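Local coordinates for protein hemoglobin component VII (Tokunagayusurika akamusi, PDB 1X46) that binds heme and probably carries or stores oxygen, as a globin-family hemoglobin of a midge larva, at residues A115-L120 and A134-F139. Residues are numbered along the deposited sequence; the frame is centred on the assembly and turned at random.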
ATOM      1  N   ALA A 115       5.285  -2.396  -6.976  1.00  8.56           N
ATOM      2  CA  ALA A 115       4.750  -1.349  -7.828  1.00  8.93           C
ATOM      3  C   ALA A 115       4.793   0.029  -7.161  1.00  8.27           C
ATOM      4  O   ALA A 115       5.133   0.994  -7.825  1.00  9.61           O
ATOM      5  CB  ALA A 115       3.331  -1.672  -8.283  1.00  9.79           C
ATOM      6  N   LEU A 116       4.426   0.116  -5.872  1.00  8.75           N
ATOM      7  CA  LEU A 116       4.462   1.388  -5.156  1.00 10.19           C
ATOM      8  C   LEU A 116       5.887   1.924  -5.083  1.00  8.75           C
ATOM      9  O   LEU A 116       6.100   3.135  -5.167  1.00  9.65           O
ATOM     10  CB  LEU A 116       3.869   1.238  -3.744  1.00  8.47           C
ATOM     11  CG  LEU A 116       3.568   2.585  -3.044  1.00  8.82           C
ATOM     12  CD1 LEU A 116       2.410   3.268  -3.710  1.00 13.14           C
ATOM     13  CD2 LEU A 116       3.224   2.424  -1.559  1.00 12.78           C
ATOM     14  N   GLU A 117       6.884   1.039  -4.867  1.00  8.07           N
ATOM     15  CA  GLU A 117       8.279   1.459  -4.823  1.00  9.22           C
ATOM     16  C   GLU A 117       8.692   2.121  -6.134  1.00 10.60           C
ATOM     17  O   GLU A 117       9.359   3.188  -6.139  1.00 11.52           O
ATOM     18  CB  GLU A 117       9.238   0.300  -4.513  1.00 14.75           C
ATOM     19  CG  GLU A 117       9.123  -0.285  -3.126  1.00 19.65           C
ATOM     20  CD  GLU A 117       9.900  -1.590  -2.977  1.00 22.77           C
ATOM     21  OE1 GLU A 117      10.022  -2.352  -3.962  1.00 26.29           O
ATOM     22  OE2 GLU A 117      10.391  -1.861  -1.860  1.00 22.91           O
ATOM     23  N   ALA A 118       8.295   1.500  -7.247  1.00  9.84           N
ATOM     24  CA  ALA A 118       8.598   2.078  -8.556  1.00 10.09           C
ATOM     25  C   ALA A 118       7.905   3.420  -8.724  1.00 10.46           C
ATOM     26  O   ALA A 118       8.478   4.359  -9.239  1.00 11.92           O
ATOM     27  CB  ALA A 118       8.207   1.126  -9.669  1.00 12.09           C
ATOM     28  N   PHE A 119       6.665   3.530  -8.242  1.00  9.86           N
ATOM     29  CA  PHE A 119       5.940   4.791  -8.346  1.00 11.31           C
ATOM     30  C   PHE A 119       6.586   5.880  -7.487  1.00 10.86           C
ATOM     31  O   PHE A 119       6.701   7.024  -7.912  1.00 11.82           O
ATOM     32  CB  PHE A 119       4.498   4.565  -7.880  1.00  9.46           C
ATOM     33  CG  PHE A 119       3.550   5.682  -8.284  1.00 10.40           C
ATOM     34  CD1 PHE A 119       3.001   5.694  -9.556  1.00 11.22           C
ATOM     35  CD2 PHE A 119       3.232   6.704  -7.400  1.00 11.40           C
ATOM     36  CE1 PHE A 119       2.139   6.745  -9.953  1.00 12.59           C
ATOM     37  CE2 PHE A 119       2.369   7.745  -7.781  1.00 12.68           C
ATOM     38  CZ  PHE A 119       1.820   7.772  -9.043  1.00 12.84           C
ATOM     39  N   LEU A 120       6.986   5.541  -6.260  1.00  9.57           N
ATOM     40  CA  LEU A 120       7.653   6.506  -5.394  1.00 11.57           C
ATOM     41  C   LEU A 120       8.994   6.934  -6.004  1.00 12.23           C
ATOM     42  O   LEU A 120       9.374   8.115  -5.964  1.00 13.11           O
ATOM     43  CB  LEU A 120       7.871   5.889  -4.005  1.00 11.38           C
ATOM     44  CG  LEU A 120       6.647   5.801  -3.090  1.00 12.81           C
ATOM     45  CD1 LEU A 120       6.806   4.666  -2.092  1.00 13.49           C
ATOM     46  CD2 LEU A 120       6.466   7.129  -2.358  1.00 15.50           C
ATOM     47  N   ALA A 134      13.498   2.916   4.349  1.00 10.37           N
ATOM     48  CA  ALA A 134      12.424   3.293   5.274  1.00 12.36           C
ATOM     49  C   ALA A 134      11.108   2.584   4.921  1.00 11.69           C
ATOM     50  O   ALA A 134      10.456   1.995   5.804  1.00 12.18           O
ATOM     51  CB  ALA A 134      12.232   4.782   5.297  1.00 12.81           C
ATOM     52  N   TRP A 135      10.715   2.633   3.639  1.00 10.42           N
ATOM     53  CA  TRP A 135       9.515   1.905   3.226  1.00  9.75           C
ATOM     54  C   TRP A 135       9.615   0.384   3.404  1.00 10.70           C
ATOM     55  O   TRP A 135       8.624  -0.262   3.749  1.00 10.16           O
ATOM     56  CB  TRP A 135       9.155   2.232   1.781  1.00 10.48           C
ATOM     57  CG  TRP A 135       8.511   3.546   1.611  1.00 10.13           C
ATOM     58  CD1 TRP A 135       9.112   4.732   1.319  1.00 11.46           C
ATOM     59  CD2 TRP A 135       7.101   3.816   1.673  1.00  9.75           C
ATOM     60  NE1 TRP A 135       8.172   5.735   1.212  1.00 11.56           N
ATOM     61  CE2 TRP A 135       6.926   5.204   1.419  1.00 10.63           C
ATOM     62  CE3 TRP A 135       5.966   3.029   1.895  1.00 10.62           C
ATOM     63  CZ2 TRP A 135       5.659   5.821   1.400  1.00 10.58           C
ATOM     64  CZ3 TRP A 135       4.698   3.644   1.882  1.00 10.90           C
ATOM     65  CH2 TRP A 135       4.554   5.025   1.635  1.00 12.26           C
ATOM     66  N   ASP A 136      10.810  -0.174   3.191  1.00 11.74           N
ATOM     67  CA  ASP A 136      11.029  -1.613   3.371  1.00 11.67           C
ATOM     68  C   ASP A 136      10.708  -1.972   4.821  1.00 12.19           C
ATOM     69  O   ASP A 136      10.069  -2.992   5.073  1.00 14.22           O
ATOM     70  CB  ASP A 136      12.495  -1.965   3.028  1.00 14.41           C
ATOM     71  CG  ASP A 136      12.722  -2.197   1.536  1.00 16.20           C
ATOM     72  OD1 ASP A 136      11.756  -2.186   0.764  1.00 20.64           O
ATOM     73  OD2 ASP A 136      13.833  -2.443   1.050  1.00 21.50           O
ATOM     74  N   SER A 137      11.151  -1.120   5.750  1.00 12.74           N
ATOM     75  CA  SER A 137      10.939  -1.369   7.190  1.00 14.02           C
ATOM     76  C   SER A 137       9.462  -1.278   7.545  1.00 14.30           C
ATOM     77  O   SER A 137       8.975  -2.072   8.360  1.00 15.08           O
ATOM     78  CB  SER A 137      11.760  -0.396   8.041  1.00 17.14           C
ATOM     79  OG  SER A 137      13.145  -0.639   7.839  1.00 20.02           O
ATOM     80  N   ALA A 138       8.768  -0.309   6.949  1.00 12.86           N
ATOM     81  CA  ALA A 138       7.336  -0.150   7.150  1.00 11.30           C
ATOM     82  C   ALA A 138       6.558  -1.360   6.614  1.00 11.79           C
ATOM     83  O   ALA A 138       5.701  -1.926   7.291  1.00 13.46           O
ATOM     84  CB  ALA A 138       6.860   1.127   6.486  1.00 10.95           C
ATOM     85  N   PHE A 139       6.874  -1.764   5.393  1.00 11.11           N
ATOM     86  CA  PHE A 139       6.243  -2.953   4.831  1.00 10.86           C
ATOM     87  C   PHE A 139       6.527  -4.227   5.624  1.00 11.32           C
ATOM     88  O   PHE A 139       5.631  -5.041   5.804  1.00 11.49           O
ATOM     89  CB  PHE A 139       6.597  -3.135   3.348  1.00 12.07           C
ATOM     90  CG  PHE A 139       5.714  -2.343   2.418  1.00 14.75           C
ATOM     91  CD1 PHE A 139       4.408  -2.751   2.194  1.00 11.88           C
ATOM     92  CD2 PHE A 139       6.173  -1.210   1.778  1.00 16.97           C
ATOM     93  CE1 PHE A 139       3.550  -2.022   1.321  1.00 17.04           C
ATOM     94  CE2 PHE A 139       5.323  -0.491   0.920  1.00 14.74           C
ATOM     95  CZ  PHE A 139       4.031  -0.906   0.706  1.00 15.59           C
TER
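With CG anti to the carbonyl carbon in both Leu-120 and Trp-135 (chi1 -77° in the tryptophan), a leucine methyl comes down on the indole ring. This is the packing of the last two long helices of the globin fold, 106-123 and 129-146, which by order along the chain correspond to the classical G and H helices. Their local axes run nearly antiparallel, at 154°, and come within 11.8 Å of each other at their closest, a spacing bridged by large side chains. Leu-120 CD1 makes a CH-pi contact, 3.7 Å from the centroid of the five-membered ring of Trp-135 and 18° off its normal. Leu-120 CD2 reaches the benzo side at Trp-135 CZ2, 4.1 Å away. The indole N-H is satisfied by Ser-18 OG on helix 9-20, which helps to fix how the ring is turned, while Val-15 and Trp-19 of the same helix also touch the Trp-135 side chain. With an alanine at Trp-135, Leu-120 CD1 would probably lose its ring face and Ser-18 OG its indole N-H partner.

One turn back, Leu-116 CD2 touches both aromatic residues, meeting Trp-135 obliquely and Phe-139 at the ring edge. The side chain of Phe-139 lies about 5 Å from the heme, so this apolar layer extends close to the cofactor. On the more open flank the carboxylates of Glu-117 and Asp-136 approach, and Glu-113 brings a third close to both. Lys-132 forms a salt bridge with Asp-136 OD2 and a long, weak ion pair with Glu-117, probably easing the repulsion where Glu-117 OE2 lies 3.0 Å from Asp-136 OD1.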